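Local atomic coordinates of Thiol:disulfide interchange protein DsbA (Neisseria meningitidis MC58, PDB entry 3HZ8), a protein that probably introduces disulfide bonds into proteins of the bacterial periplasm, as a thiol-disulfide oxidoreductase of the thioredoxin superfamily. Residues G24-L29 / D55-R60; P19-G24 / R60-V65; V28-G33 / P156-G161. The protein carries 1 engineered substitution. One frame throughout, in Å; residues are numbered along the deposited sequence.

Contact 1 (G24-L29 / D55-R60)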
loop_
_atom_site.group_PDB
_atom_site.type_symbol
_atom_site.label_atom_id
_atom_site.label_comp_id
_atom_site.label_asym_id
_atom_site.label_seq_id
_atom_site.Cartn_x
_atom_site.Cartn_y
_atom_site.Cartn_z
ATOM N N GLY A 24 -14.855 10.577 6.110
ATOM C CA GLY A 24 -15.496 10.111 7.340
ATOM C C GLY A 24 -14.983 8.775 7.843
ATOM O O GLY A 24 -15.510 8.224 8.813
ATOM N N LYS A 25 -13.963 8.240 7.175
ATOM C CA LYS A 25 -13.296 7.034 7.638
ATOM C C LYS A 25 -11.850 7.356 8.018
ATOM O O LYS A 25 -11.381 8.472 7.804
ATOM C CB LYS A 25 -13.365 5.931 6.588
ATOM C CG LYS A 25 -14.713 5.201 6.539
ATOM C CD LYS A 25 -14.539 3.805 5.950
ATOM C CE LYS A 25 -15.853 3.181 5.516
ATOM N NZ LYS A 25 -15.565 2.041 4.592
ATOM N N VAL A 26 -11.177 6.385 8.620
ATOM C CA VAL A 26 -9.768 6.521 8.990
ATOM C C VAL A 26 -8.937 5.670 8.035
ATOM O O VAL A 26 -8.951 4.438 8.097
ATOM C CB VAL A 26 -9.493 6.074 10.443
ATOM C CG1 VAL A 26 -8.023 6.231 10.779
ATOM C CG2 VAL A 26 -10.351 6.865 11.432
ATOM N N GLU A 27 -8.217 6.341 7.144
ATOM C CA GLU A 27 -7.394 5.660 6.149
ATOM C C GLU A 27 -6.016 5.316 6.714
ATOM O O GLU A 27 -5.402 6.141 7.383
ATOM C CB GLU A 27 -7.209 6.561 4.929
ATOM C CG GLU A 27 -6.426 5.926 3.805
ATOM C CD GLU A 27 -6.382 6.804 2.581
ATOM O OE1 GLU A 27 -7.387 6.837 1.849
ATOM O OE2 GLU A 27 -5.351 7.453 2.347
ATOM N N VAL A 28 -5.554 4.099 6.432
ATOM C CA VAL A 28 -4.162 3.696 6.671
ATOM C C VAL A 28 -3.590 3.467 5.280
ATOM O O VAL A 28 -4.044 2.562 4.566
ATOM C CB VAL A 28 -4.060 2.405 7.526
ATOM C CG1 VAL A 28 -2.595 2.020 7.742
ATOM C CG2 VAL A 28 -4.768 2.602 8.875
ATOM N N LEU A 29 -2.628 4.312 4.887
ATOM C CA LEU A 29 -2.081 4.287 3.530
ATOM C C LEU A 29 -0.642 3.765 3.551
ATOM O O LEU A 29 0.194 4.329 4.249
ATOM C CB LEU A 29 -2.147 5.696 2.920
ATOM C CG LEU A 29 -1.279 6.054 1.717
ATOM C CD1 LEU A 29 -1.488 5.100 0.562
ATOM C CD2 LEU A 29 -1.560 7.497 1.300
ATOM N N ASP A 55 -14.680 -1.137 11.560
ATOM C CA ASP A 55 -15.410 -0.926 10.304
ATOM C C ASP A 55 -15.189 0.456 9.678
ATOM O O ASP A 55 -15.468 0.648 8.488
ATOM C CB ASP A 55 -16.918 -1.173 10.501
ATOM C CG ASP A 55 -17.285 -2.657 10.518
ATOM O OD1 ASP A 55 -18.499 -2.958 10.607
ATOM O OD2 ASP A 55 -16.379 -3.519 10.435
ATOM N N ASP A 56 -14.714 1.412 10.477
ATOM C CA ASP A 56 -14.453 2.765 9.984
ATOM C C ASP A 56 -13.009 2.972 9.532
ATOM O O ASP A 56 -12.629 4.083 9.163
ATOM C CB ASP A 56 -14.850 3.831 11.016
ATOM C CG ASP A 56 -13.907 3.891 12.213
ATOM O OD1 ASP A 56 -13.256 2.873 12.544
ATOM O OD2 ASP A 56 -13.834 4.972 12.830
ATOM N N MET A 57 -12.222 1.897 9.548
ATOM C CA MET A 57 -10.837 1.955 9.068
ATOM C C MET A 57 -10.662 1.122 7.819
ATOM O O MET A 57 -11.351 0.133 7.626
ATOM C CB MET A 57 -9.868 1.442 10.126
ATOM C CG MET A 57 -9.785 2.293 11.361
ATOM S SD MET A 57 -8.791 1.450 12.624
ATOM C CE MET A 57 -7.132 1.594 11.975
ATOM N N TYR A 58 -9.709 1.503 6.973
ATOM C CA TYR A 58 -9.387 0.685 5.813
ATOM C C TYR A 58 -7.925 0.853 5.427
ATOM O O TYR A 58 -7.319 1.897 5.714
ATOM C CB TYR A 58 -10.316 0.993 4.625
ATOM C CG TYR A 58 -10.168 2.402 4.075
ATOM C CD1 TYR A 58 -9.462 2.646 2.884
ATOM C CD2 TYR A 58 -10.723 3.495 4.745
ATOM C CE1 TYR A 58 -9.327 3.924 2.386
ATOM C CE2 TYR A 58 -10.583 4.785 4.255
ATOM C CZ TYR A 58 -9.877 4.998 3.077
ATOM O OH TYR A 58 -9.742 6.280 2.592
ATOM N N LEU A 59 -7.380 -0.179 4.789
ATOM C CA LEU A 59 -6.000 -0.176 4.306
ATOM C C LEU A 59 -5.972 0.114 2.805
ATOM O O LEU A 59 -6.572 -0.623 2.005
ATOM C CB LEU A 59 -5.333 -1.527 4.598
ATOM C CG LEU A 59 -3.892 -1.704 4.101
ATOM C CD1 LEU A 59 -2.918 -0.717 4.764
ATOM C CD2 LEU A 59 -3.431 -3.142 4.328
ATOM N N ARG A 60 -5.296 1.202 2.449
ATOM C CA ARG A 60 -5.092 1.618 1.065
ATOM C C ARG A 60 -3.625 1.399 0.750
ATOM O O ARG A 60 -2.766 1.744 1.573
ATOM C CB ARG A 60 -5.407 3.109 0.938
ATOM C CG ARG A 60 -4.938 3.803 -0.340
ATOM C CD ARG A 60 -5.176 5.306 -0.204
ATOM N NE ARG A 60 -4.862 6.080 -1.404
ATOM C CZ ARG A 60 -4.949 7.409 -1.475
ATOM N NH1 ARG A 60 -5.347 8.112 -0.418
ATOM N NH2 ARG A 60 -4.664 8.037 -2.615
HETATM O O HOH W 1 -14.160 7.460 11.582
HETATM O O HOH W 2 -13.771 0.318 5.996
#

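Contact 2 (P19-G24 / R60-V65)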
loop_
_atom_site.group_PDB
_atom_site.type_symbol
_atom_site.label_atom_id
_atom_site.label_comp_id
_atom_site.label_asym_id
_atom_site.label_seq_id
_atom_site.Cartn_x
_atom_site.Cartn_y
_atom_site.Cartn_z
ATOM N N PRO A 19 -5.082 13.568 0.338
ATOM C CA PRO A 19 -6.529 13.325 0.437
ATOM C C PRO A 19 -6.864 11.836 0.569
ATOM O O PRO A 19 -6.292 10.990 -0.139
ATOM C CB PRO A 19 -7.063 13.873 -0.885
ATOM C CG PRO A 19 -6.070 14.933 -1.269
ATOM C CD PRO A 19 -4.738 14.365 -0.854
ATOM N N GLN A 20 -7.772 11.518 1.487
ATOM C CA GLN A 20 -8.216 10.144 1.692
ATOM C C GLN A 20 -9.168 9.730 0.586
ATOM O O GLN A 20 -9.893 10.569 0.045
ATOM C CB GLN A 20 -8.951 10.014 3.020
ATOM C CG GLN A 20 -8.083 10.192 4.250
ATOM C CD GLN A 20 -8.734 9.604 5.498
ATOM O OE1 GLN A 20 -8.075 9.387 6.508
ATOM N NE2 GLN A 20 -10.037 9.324 5.418
ATOM N N GLN A 21 -9.169 8.445 0.250
ATOM C CA GLN A 21 -10.136 7.934 -0.726
ATOM C C GLN A 21 -11.571 8.009 -0.217
ATOM O O GLN A 21 -12.476 8.336 -0.986
ATOM C CB GLN A 21 -9.802 6.510 -1.120
ATOM C CG GLN A 21 -8.490 6.361 -1.852
ATOM C CD GLN A 21 -8.158 4.917 -2.130
ATOM O OE1 GLN A 21 -8.613 4.017 -1.412
ATOM N NE2 GLN A 21 -7.375 4.678 -3.187
ATOM N N GLN A 22 -11.775 7.684 1.067
ATOM C CA GLN A 22 -13.107 7.697 1.688
ATOM C C GLN A 22 -13.197 8.717 2.824
ATOM O O GLN A 22 -12.487 8.608 3.819
ATOM C CB GLN A 22 -13.475 6.297 2.196
ATOM C CG GLN A 22 -13.436 5.221 1.114
ATOM C CD GLN A 22 -13.792 3.857 1.634
ATOM O OE1 GLN A 22 -14.792 3.689 2.334
ATOM N NE2 GLN A 22 -12.980 2.865 1.296
ATOM N N ALA A 23 -14.104 9.684 2.676
ATOM C CA ALA A 23 -14.415 10.660 3.724
ATOM C C ALA A 23 -15.086 10.011 4.926
ATOM O O ALA A 23 -15.795 9.016 4.785
ATOM C CB ALA A 23 -15.308 11.764 3.166
ATOM N N GLY A 24 -14.855 10.577 6.110
ATOM C CA GLY A 24 -15.496 10.111 7.340
ATOM C C GLY A 24 -14.983 8.775 7.843
ATOM O O GLY A 24 -15.510 8.224 8.813
ATOM N N ARG A 60 -5.296 1.202 2.449
ATOM C CA ARG A 60 -5.092 1.618 1.065
ATOM C C ARG A 60 -3.625 1.399 0.750
ATOM O O ARG A 60 -2.766 1.744 1.573
ATOM C CB ARG A 60 -5.407 3.109 0.938
ATOM C CG ARG A 60 -4.938 3.803 -0.340
ATOM C CD ARG A 60 -5.176 5.306 -0.204
ATOM N NE ARG A 60 -4.862 6.080 -1.404
ATOM C CZ ARG A 60 -4.949 7.409 -1.475
ATOM N NH1 ARG A 60 -5.347 8.112 -0.418
ATOM N NH2 ARG A 60 -4.664 8.037 -2.615
ATOM N N THR A 61 -3.332 0.870 -0.433
ATOM C CA THR A 61 -1.934 0.697 -0.839
ATOM C C THR A 61 -1.666 1.355 -2.186
ATOM O O THR A 61 -2.526 1.352 -3.066
ATOM C CB THR A 61 -1.512 -0.784 -0.838
ATOM O OG1 THR A 61 -2.260 -1.492 -1.827
ATOM C CG2 THR A 61 -1.779 -1.411 0.521
ATOM N N GLU A 62 -0.483 1.946 -2.318
ATOM C CA GLU A 62 -0.080 2.612 -3.562
ATOM C C GLU A 62 1.370 2.238 -3.858
ATOM O O GLU A 62 2.224 2.311 -2.963
ATOM C CB GLU A 62 -0.185 4.135 -3.410
ATOM C CG GLU A 62 -1.568 4.664 -2.950
ATOM C CD GLU A 62 -2.674 4.536 -4.016
ATOM O OE1 GLU A 62 -2.369 4.195 -5.180
ATOM O OE2 GLU A 62 -3.858 4.787 -3.686
ATOM N N HIS A 63 1.642 1.814 -5.091
ATOM C CA HIS A 63 3.008 1.440 -5.493
ATOM C C HIS A 63 3.740 2.687 -5.947
ATOM O O HIS A 63 3.203 3.460 -6.748
ATOM C CB HIS A 63 2.950 0.420 -6.639
ATOM C CG HIS A 63 4.214 -0.351 -6.864
ATOM N ND1 HIS A 63 5.372 0.210 -7.362
ATOM C CD2 HIS A 63 4.478 -1.670 -6.705
ATOM C CE1 HIS A 63 6.309 -0.719 -7.448
ATOM N NE2 HIS A 63 5.786 -1.874 -7.077
ATOM N N VAL A 64 4.953 2.905 -5.441
ATOM C CA VAL A 64 5.731 4.070 -5.881
ATOM C C VAL A 64 6.130 3.948 -7.357
ATOM O O VAL A 64 6.232 2.840 -7.899
ATOM C CB VAL A 64 7.005 4.323 -5.009
ATOM C CG1 VAL A 64 6.602 4.749 -3.596
ATOM C CG2 VAL A 64 7.964 3.123 -5.007
ATOM N N VAL A 65 6.337 5.092 -8.014
ATOM C CA VAL A 65 6.865 5.101 -9.382
ATOM C C VAL A 65 8.042 6.075 -9.410
ATOM O O VAL A 65 7.852 7.292 -9.349
ATOM C CB VAL A 65 5.786 5.469 -10.435
ATOM C CG1 VAL A 65 6.393 5.513 -11.844
ATOM C CG2 VAL A 65 4.609 4.501 -10.354
HETATM O O HOH W 3 -5.425 10.801 -2.786
HETATM O O HOH W 4 -5.793 6.512 -5.075
HETATM O O HOH W 5 -5.684 2.647 -4.037
#

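Contact 3 (V28-G33 / P156-G161)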
loop_
_atom_site.group_PDB
_atom_site.type_symbol
_atom_site.label_atom_id
_atom_site.label_comp_id
_atom_site.label_asym_id
_atom_site.label_seq_id
_atom_site.Cartn_x
_atom_site.Cartn_y
_atom_site.Cartn_z
ATOM N N VAL A 28 -5.554 4.099 6.432
ATOM C CA VAL A 28 -4.162 3.696 6.671
ATOM C C VAL A 28 -3.590 3.467 5.280
ATOM O O VAL A 28 -4.044 2.562 4.566
ATOM C CB VAL A 28 -4.060 2.405 7.526
ATOM C CG1 VAL A 28 -2.595 2.020 7.742
ATOM C CG2 VAL A 28 -4.768 2.602 8.875
ATOM N N LEU A 29 -2.628 4.312 4.887
ATOM C CA LEU A 29 -2.081 4.287 3.530
ATOM C C LEU A 29 -0.642 3.765 3.551
ATOM O O LEU A 29 0.194 4.329 4.249
ATOM C CB LEU A 29 -2.147 5.696 2.920
ATOM C CG LEU A 29 -1.279 6.054 1.717
ATOM C CD1 LEU A 29 -1.488 5.100 0.562
ATOM C CD2 LEU A 29 -1.560 7.497 1.300
ATOM N N GLU A 30 -0.365 2.682 2.826
ATOM C CA GLU A 30 0.997 2.183 2.671
ATOM C C GLU A 30 1.500 2.448 1.260
ATOM O O GLU A 30 0.900 1.974 0.301
ATOM C CB GLU A 30 1.075 0.668 2.954
ATOM C CG GLU A 30 2.516 0.133 2.930
ATOM C CD GLU A 30 2.627 -1.350 2.632
ATOM O OE1 GLU A 30 1.627 -1.957 2.236
ATOM O OE2 GLU A 30 3.735 -1.900 2.772
ATOM N N PHE A 31 2.603 3.186 1.145
ATOM C CA PHE A 31 3.380 3.223 -0.106
ATOM C C PHE A 31 4.407 2.097 -0.061
ATOM O O PHE A 31 5.057 1.901 0.969
ATOM C CB PHE A 31 4.104 4.563 -0.283
ATOM C CG PHE A 31 3.178 5.722 -0.577
ATOM C CD1 PHE A 31 2.777 5.985 -1.880
ATOM C CD2 PHE A 31 2.747 6.576 0.437
ATOM C CE1 PHE A 31 1.932 7.070 -2.175
ATOM C CE2 PHE A 31 1.914 7.668 0.149
ATOM C CZ PHE A 31 1.505 7.904 -1.164
ATOM N N PHE A 32 4.564 1.371 -1.167
ATOM C CA PHE A 32 5.438 0.203 -1.187
ATOM C C PHE A 32 5.963 0.002 -2.601
ATOM O O PHE A 32 5.555 0.702 -3.534
ATOM C CB PHE A 32 4.673 -1.066 -0.742
ATOM C CG PHE A 32 3.673 -1.562 -1.767
ATOM C CD1 PHE A 32 3.982 -2.654 -2.583
ATOM C CD2 PHE A 32 2.456 -0.908 -1.955
ATOM C CE1 PHE A 32 3.089 -3.097 -3.560
ATOM C CE2 PHE A 32 1.554 -1.332 -2.943
ATOM C CZ PHE A 32 1.867 -2.430 -3.744
ATOM N N GLY A 33 6.864 -0.960 -2.757
ATOM C CA GLY A 33 7.229 -1.457 -4.087
ATOM C C GLY A 33 7.325 -2.966 -3.994
ATOM O O GLY A 33 7.725 -3.497 -2.952
ATOM N N PRO A 156 9.055 0.895 2.827
ATOM C CA PRO A 156 7.639 1.235 2.970
ATOM C C PRO A 156 7.455 2.532 3.720
ATOM O O PRO A 156 8.268 2.868 4.581
ATOM C CB PRO A 156 7.070 0.083 3.803
ATOM C CG PRO A 156 8.248 -0.470 4.559
ATOM C CD PRO A 156 9.482 -0.200 3.724
ATOM N N THR A 157 6.390 3.256 3.380
ATOM C CA THR A 157 5.973 4.458 4.120
ATOM C C THR A 157 4.499 4.262 4.474
ATOM O O THR A 157 3.701 3.908 3.606
ATOM C CB THR A 157 6.145 5.746 3.257
ATOM O OG1 THR A 157 7.547 6.013 3.071
ATOM C CG2 THR A 157 5.496 6.973 3.916
ATOM N N VAL A 158 4.133 4.461 5.740
ATOM C CA VAL A 158 2.736 4.321 6.139
ATOM C C VAL A 158 2.259 5.634 6.716
ATOM O O VAL A 158 2.908 6.197 7.592
ATOM C CB VAL A 158 2.543 3.173 7.173
ATOM C CG1 VAL A 158 1.080 3.120 7.684
ATOM C CG2 VAL A 158 2.955 1.830 6.555
ATOM N N ILE A 159 1.124 6.108 6.189
ATOM C CA ILE A 159 0.525 7.359 6.607
ATOM C C ILE A 159 -0.923 7.130 7.071
ATOM O O ILE A 159 -1.716 6.494 6.372
ATOM C CB ILE A 159 0.603 8.385 5.450
ATOM C CG1 ILE A 159 2.062 8.801 5.234
ATOM C CG2 ILE A 159 -0.285 9.594 5.724
ATOM C CD1 ILE A 159 2.403 9.180 3.812
ATOM N N VAL A 160 -1.261 7.647 8.250
ATOM C CA VAL A 160 -2.601 7.472 8.807
ATOM C C VAL A 160 -3.382 8.773 8.740
ATOM O O VAL A 160 -2.858 9.829 9.056
ATOM C CB VAL A 160 -2.532 6.967 10.272
ATOM C CG1 VAL A 160 -3.921 6.722 10.852
ATOM C CG2 VAL A 160 -1.690 5.688 10.329
ATOM N N GLY A 161 -4.636 8.697 8.317
ATOM C CA GLY A 161 -5.484 9.890 8.314
ATOM C C GLY A 161 -5.026 10.967 7.354
ATOM O O GLY A 161 -5.344 12.145 7.553
#

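Contact 1 (G24-L29 / D55-R60)
Val26 to Leu29 run beside Met57 to Arg60 as parallel strands, their axes 4.7 Å apart at closest and 25° from parallel. Backbone bonds alternate between them: Val26 N gives to Asp56 O, Tyr58 N to Val26 O, Val28 N to Tyr58 O and Arg60 N to Val28 O. With helix 37-50 between them in sequence, the strands form a beta-alpha-beta unit of the thioredoxin fold.

The face bearing Glu27, Tyr58 and Arg60 carries the polar contacts, with Leu29 as its apolar member. Glu27 CG stands anti to the backbone N, and the extended chain carries the carboxylate across the Tyr58 ring's hydroxyl end, the two planes 87° apart. Tyr58 OH meets Glu27 OE1 at 2.5 Å in a weak bond, while Glu27 CA sits over the ring face in a CH-pi contact. Arg60 NH1 forms a salt bridge to Glu27 OE2 at 2.8 Å, approaching on the syn side, 20° out of the carboxylate plane. Leu29 lies alongside the Arg60 chain, its CD1 3.8 Å from Arg60 CD.

On the other face Val26 CB meets Met57 CG at 3.9 Å, and Val28 turns CG2 to Met57 CE and CG1 to Leu59 CD1; helix 171-191 packs on Val26, Val28 and Met57.

Gln21 N also binds Glu27 OE1, and Gln22 N binds Tyr58 OH. The buried carboxylate is thus held by several donors, which would probably stabilise its negative charge.

Contact 2 (P19-G24 / R60-V65)
Arg60 reaches from strand 57-63, an outer strand of the thioredoxin-fold sheet, to the loop that leads into strand 26-32, where it meets Pro19 and Gln21. A single direct hydrogen bond joins the two segments: Arg60 NH1 donates to Pro19 O over 3.0 Å, with the oxygen close to the guanidinium plane and the nitrogen in the carbonyl plane. The same NH1 forms a salt bridge with Glu27, so this one nitrogen links the loop to two strands.

Packing over the guanidinium face supplies most of the remaining direct contact. Gln21 comes from the direction opposite to Arg60 and lays its amide nearly parallel to the guanidinium, the planes 19° apart. Its CG is beside the backbone N and the chain extends from there, which sets CG 3.6 Å above the guanidinium plane of Arg60, toward the rim, and brings CD within 3.6 Å of Arg60 CD. Gln21 NE2 and Arg60 NE are both donors, and their approach is packing alone.

The ionic part lies within 60-65. Arg60 NE gives an almost straight bond, 174° at the hydrogen, to the anti lone pair of Glu62 OE2, in the guanidinium plane; the bend of the Glu62 chain at chi2 (-70°) helps bring the carboxylate there. Together with the bond to Pro19 O, this fixes the rotation of the guanidinium.

Water completes the contact. One molecule joins Arg60 NH2 to Pro19 O, and two others each accept from Gln21 NE2 and donate to Glu62 OE2, one of them at 2.8 Å from both atoms.

Contact 3 (V28-G33 / P156-G161)
Leu29 and Ile159 exchange a reciprocal pair of backbone hydrogen bonds, N to O at 2.8 Å each way, between antiparallel strands whose axes approach to 4.6 Å. Phe31 and Thr157 form the second hydrogen-bonded pair: Phe31 N gives to Thr157 O at 2.8 Å, and Thr157 N returns a longer bond to Phe31 O, the donor 19° out of the carbonyl plane. In the non-hydrogen-bonded pairs Val28 faces Val160 and Glu30 faces Val158. CA-H...O contacts supplement the ladder, from Val158 CA to Leu29 O and from Pro156 CA to Phe31 O.

Side-chain packing occupies both faces, largely apolar but for the carboxylate of buried Glu30. On one, Val28 CG1 meets Val158 CG1 at 3.8 Å. Val158 CG2 touches Glu30 CG on the same face, and the extended Glu30 chain carries OE2 to 4.0 Å from Pro156 CB. On the other face the Phe31 ring, turned with CG beside the backbone N (chi1 -70°), presents its edge to Ile159 and receives Leu29 CD1 over a face, toward the rim.

Pro156 follows a cis peptide bond, as expected of the cis-proline loop of thioredoxin-fold oxidoreductases, and its side chain touches Cys39 of the redox-active disulfide and Trp171. Helix 171-191 covers Val28, Val158 and Val160 through Ile178 and Leu181, helix 37-50 packs on Glu30, and strand 57-63 flanks strand 26-32 on its other edge.

Strand 26-32 is common to contacts 1 and 3, which join it to its two neighbours in the sheet, parallel on one edge and antiparallel on the other; the bond between Arg60 O and Glu30 N extends the parallel ladder, and that between Glu27 O and Gly161 N the antiparallel one. Contact 3 is the buried one, mainly apolar in its side chains, with buried Glu30 the acidic exception. Contact 1 is partly buried and two-sided, with a salt bridge and hydrogen bonds on one face and apolar packing on the other. Contact 2 is also partly buried but small, water-bridged and without strand pairing. It shares Arg60 with contact 1, and the 19-24 loop lies over the Glu27-Tyr58-Arg60 side of that strand pair.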